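PDB 2VPT: lipolytic enzyme, which is the catalytic domain of a cellulosomal family 3 carbohydrate esterase that removes acetyl groups from xylan. Local coordinates for residues Arg28-Leu31 with Tyr32-Thr36. Residues are numbered along the deposited sequence; the frame is centred on the assembly and turned at random.
Sequences RTEL and YRLLT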
ATOM      1  N   ARG A  28      -2.387 -11.852   3.102  1.00  9.04           N
ATOM      2  CA  ARG A  28      -3.730 -11.930   2.517  1.00  8.98           C
ATOM      3  C   ARG A  28      -3.736 -12.718   1.207  1.00  9.20           C
ATOM      4  O   ARG A  28      -4.675 -13.464   0.938  1.00  9.51           O
ATOM      5  CB  ARG A  28      -4.320 -10.526   2.343  1.00  9.19           C
ATOM      6  CG  ARG A  28      -4.609  -9.858   3.699  1.00  9.14           C
ATOM      7  CD  ARG A  28      -4.925  -8.391   3.600  1.00  9.80           C
ATOM      8  NE  ARG A  28      -3.767  -7.554   3.303  1.00 10.03           N
ATOM      9  CZ  ARG A  28      -3.487  -6.982   2.129  1.00  8.95           C
ATOM     10  NH1 ARG A  28      -4.226  -7.167   1.038  1.00  9.96           N
ATOM     11  NH2 ARG A  28      -2.406  -6.243   2.038  1.00  9.69           N
ATOM     12  N   THR A  29      -2.680 -12.588   0.418  1.00  9.71           N
ATOM     13  CA  THR A  29      -2.609 -13.294  -0.889  1.00  9.50           C
ATOM     14  C   THR A  29      -2.716 -14.803  -0.682  1.00 10.40           C
ATOM     15  O   THR A  29      -3.593 -15.471  -1.232  1.00 11.09           O
ATOM     16  CB  THR A  29      -1.304 -12.956  -1.599  1.00  9.60           C
ATOM     17  OG1 THR A  29      -1.193 -11.531  -1.688  1.00 10.67           O
ATOM     18  CG2 THR A  29      -1.262 -13.566  -2.999  1.00 10.71           C
ATOM     19  N   GLU A  30      -1.830 -15.350   0.136  1.00 10.54           N
ATOM     20  CA  GLU A  30      -1.820 -16.803   0.347  1.00 11.23           C
ATOM     21  C   GLU A  30      -3.005 -17.255   1.193  1.00 10.92           C
ATOM     22  O   GLU A  30      -3.579 -18.316   0.956  1.00 11.49           O
ATOM     23  CB  GLU A  30      -0.490 -17.234   0.948  1.00 12.11           C
ATOM     24  CG  GLU A  30      -0.326 -18.724   1.228  1.00 15.19           C
ATOM     25  CD  GLU A  30      -0.326 -19.575  -0.022  1.00 19.82           C
ATOM     26  OE1 GLU A  30      -0.039 -19.054  -1.124  1.00 20.44           O
ATOM     27  OE2 GLU A  30      -0.602 -20.793   0.110  1.00 24.47           O
ATOM     28  N   LEU A  31      -3.398 -16.473   2.196  1.00 10.61           N
ATOM     29  CA  LEU A  31      -4.492 -16.920   3.036  1.00 10.66           C
ATOM     30  C   LEU A  31      -5.801 -16.962   2.253  1.00 10.96           C
ATOM     31  O   LEU A  31      -6.606 -17.877   2.444  1.00 11.05           O
ATOM     32  CB  LEU A  31      -4.639 -16.045   4.287  1.00 10.71           C
ATOM     33  CG  LEU A  31      -5.693 -16.501   5.295  1.00 11.20           C
ATOM     34  CD1 LEU A  31      -5.412 -17.916   5.797  1.00 11.89           C
ATOM     35  CD2 LEU A  31      -5.733 -15.531   6.458  1.00 11.83           C
ATOM     36  N   TYR A  32      -6.019 -15.998   1.356  1.00 10.72           N
ATOM     37  CA  TYR A  32      -7.218 -16.019   0.522  1.00 11.53           C
ATOM     38  C   TYR A  32      -7.267 -17.304  -0.303  1.00 11.55           C
ATOM     39  O   TYR A  32      -8.342 -17.909  -0.433  1.00 12.68           O
ATOM     40  CB  TYR A  32      -7.267 -14.789  -0.393  1.00 11.60           C
ATOM     41  CG  TYR A  32      -8.595 -14.619  -1.088  1.00 11.41           C
ATOM     42  CD1 TYR A  32      -9.669 -14.044  -0.437  1.00 11.81           C
ATOM     43  CD2 TYR A  32      -8.789 -15.089  -2.379  1.00 12.28           C
ATOM     44  CE1 TYR A  32     -10.896 -13.910  -1.037  1.00 12.40           C
ATOM     45  CE2 TYR A  32     -10.005 -14.953  -2.994  1.00 12.80           C
ATOM     46  CZ  TYR A  32     -11.059 -14.370  -2.334  1.00 13.54           C
ATOM     47  OH  TYR A  32     -12.294 -14.218  -2.927  1.00 16.29           O
ATOM     48  N   ARG A  33      -6.122 -17.708  -0.830  1.00 12.13           N
ATOM     49  CA  ARG A  33      -6.017 -18.975  -1.572  0.50 12.61           C
ATOM     50  C   ARG A  33      -6.391 -20.151  -0.691  1.00 12.73           C
ATOM     51  O   ARG A  33      -7.218 -20.983  -1.072  1.00 13.37           O
ATOM     52  CB  ARG A  33      -4.602 -19.206  -2.096  0.50 12.68           C
ATOM     53  CG  ARG A  33      -4.180 -18.270  -3.210  0.50 13.17           C
ATOM     54  CD  ARG A  33      -2.900 -18.698  -3.872  0.50 14.97           C
ATOM     55  NE  ARG A  33      -3.088 -19.923  -4.657  0.50 17.17           N
ATOM     56  CZ  ARG A  33      -2.183 -20.452  -5.483  0.50 18.57           C
ATOM     57  NH1 ARG A  33      -0.994 -19.886  -5.658  0.50 19.77           N
ATOM     58  NH2 ARG A  33      -2.476 -21.570  -6.137  0.50 19.48           N
ATOM     59  N   LEU A  34      -5.780 -20.230   0.493  1.00 12.13           N
ATOM     60  CA  LEU A  34      -5.992 -21.398   1.346  1.00 12.07           C
ATOM     61  C   LEU A  34      -7.431 -21.513   1.784  1.00 12.51           C
ATOM     62  O   LEU A  34      -7.990 -22.609   1.798  1.00 13.67           O
ATOM     63  CB  LEU A  34      -5.077 -21.345   2.577  1.00 12.14           C
ATOM     64  CG  LEU A  34      -3.570 -21.416   2.354  1.00 12.69           C
ATOM     65  CD1 LEU A  34      -2.771 -21.064   3.617  1.00 15.10           C
ATOM     66  CD2 LEU A  34      -3.160 -22.795   1.808  1.00 15.66           C
ATOM     67  N   LEU A  35      -8.046 -20.401   2.152  1.00 12.70           N
ATOM     68  CA  LEU A  35      -9.418 -20.410   2.623  1.00 12.49           C
ATOM     69  C   LEU A  35     -10.388 -20.754   1.502  1.00 12.82           C
ATOM     70  O   LEU A  35     -11.350 -21.496   1.716  1.00 13.93           O
ATOM     71  CB  LEU A  35      -9.796 -19.079   3.271  1.00 12.41           C
ATOM     72  CG  LEU A  35      -9.069 -18.741   4.569  1.00 12.34           C
ATOM     73  CD1 LEU A  35      -9.472 -17.331   4.997  1.00 12.89           C
ATOM     74  CD2 LEU A  35      -9.353 -19.758   5.665  1.00 13.96           C
ATOM     75  N   THR A  36     -10.127 -20.225   0.314  1.00 12.71           N
ATOM     76  CA  THR A  36     -10.936 -20.552  -0.855  1.00 12.97           C
ATOM     77  C   THR A  36     -10.787 -22.030  -1.216  1.00 13.48           C
ATOM     78  O   THR A  36     -11.786 -22.710  -1.450  1.00 14.83           O
ATOM     79  CB  THR A  36     -10.585 -19.647  -2.038  1.00 12.59           C
ATOM     80  OG1 THR A  36     -10.810 -18.288  -1.679  1.00 13.57           O
ATOM     81  CG2 THR A  36     -11.477 -19.948  -3.253  1.00 13.39           C
TER
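Helix 28-37 of this SGNH-hydrolase domain is held from turn to turn by an i to i+4 ladder, and Leu31 and Leu35 meet along its buried side. Three rungs join Arg28-Leu31 to Tyr32-Thr36 firmly: Tyr32 N to Arg28 O, Leu34 N to Glu30 O and Leu35 N to Leu31 O, the last 2.9 Å long with an N-H...O angle of 167°. The rung from Arg33 N to Thr29 O is stretched to 3.4 Å and weak.

CG of Leu31 lies 3.9 Å from CD1 of Leu35, the two side chains crossing at a slant. Different first torsions bring them together: Leu31 swings CG beside its own carbonyl carbon (chi1 -175°), whereas Leu35 keeps CG beside its backbone N (chi1 -66°), which also sets Leu35 CG 3.4 Å from Leu31 O. Beyond the pair, Leu31 packs on Trp191 of helix 181-203 and Leu35 on Ile42 of strand 41-44.

On a neighbouring face, Glu30 bends at its second torsion and lays its carboxylate against Leu34, with Glu30 OE2 3.7 Å from Leu34 CD2.

Toward the C-terminal end, Tyr32 O accepts from two donors that reach opposite faces of its carbonyl plane: Thr36 N, which makes the next rung of the ladder, and Thr36 OG1, the hydroxyl at 2.8 Å. The same OG1 sits 3.7 Å above the Tyr32 ring, offset toward its rim. Arg28 spends its guanidinium on the carbonyls of Met24, Thr16 and Ser50, tying the first turn to surrounding chain. A helix that covers the sheet near an edge strand and packs beside a neighbouring helix is characteristic of the three-layer alpha/beta/alpha SGNH-hydrolase fold.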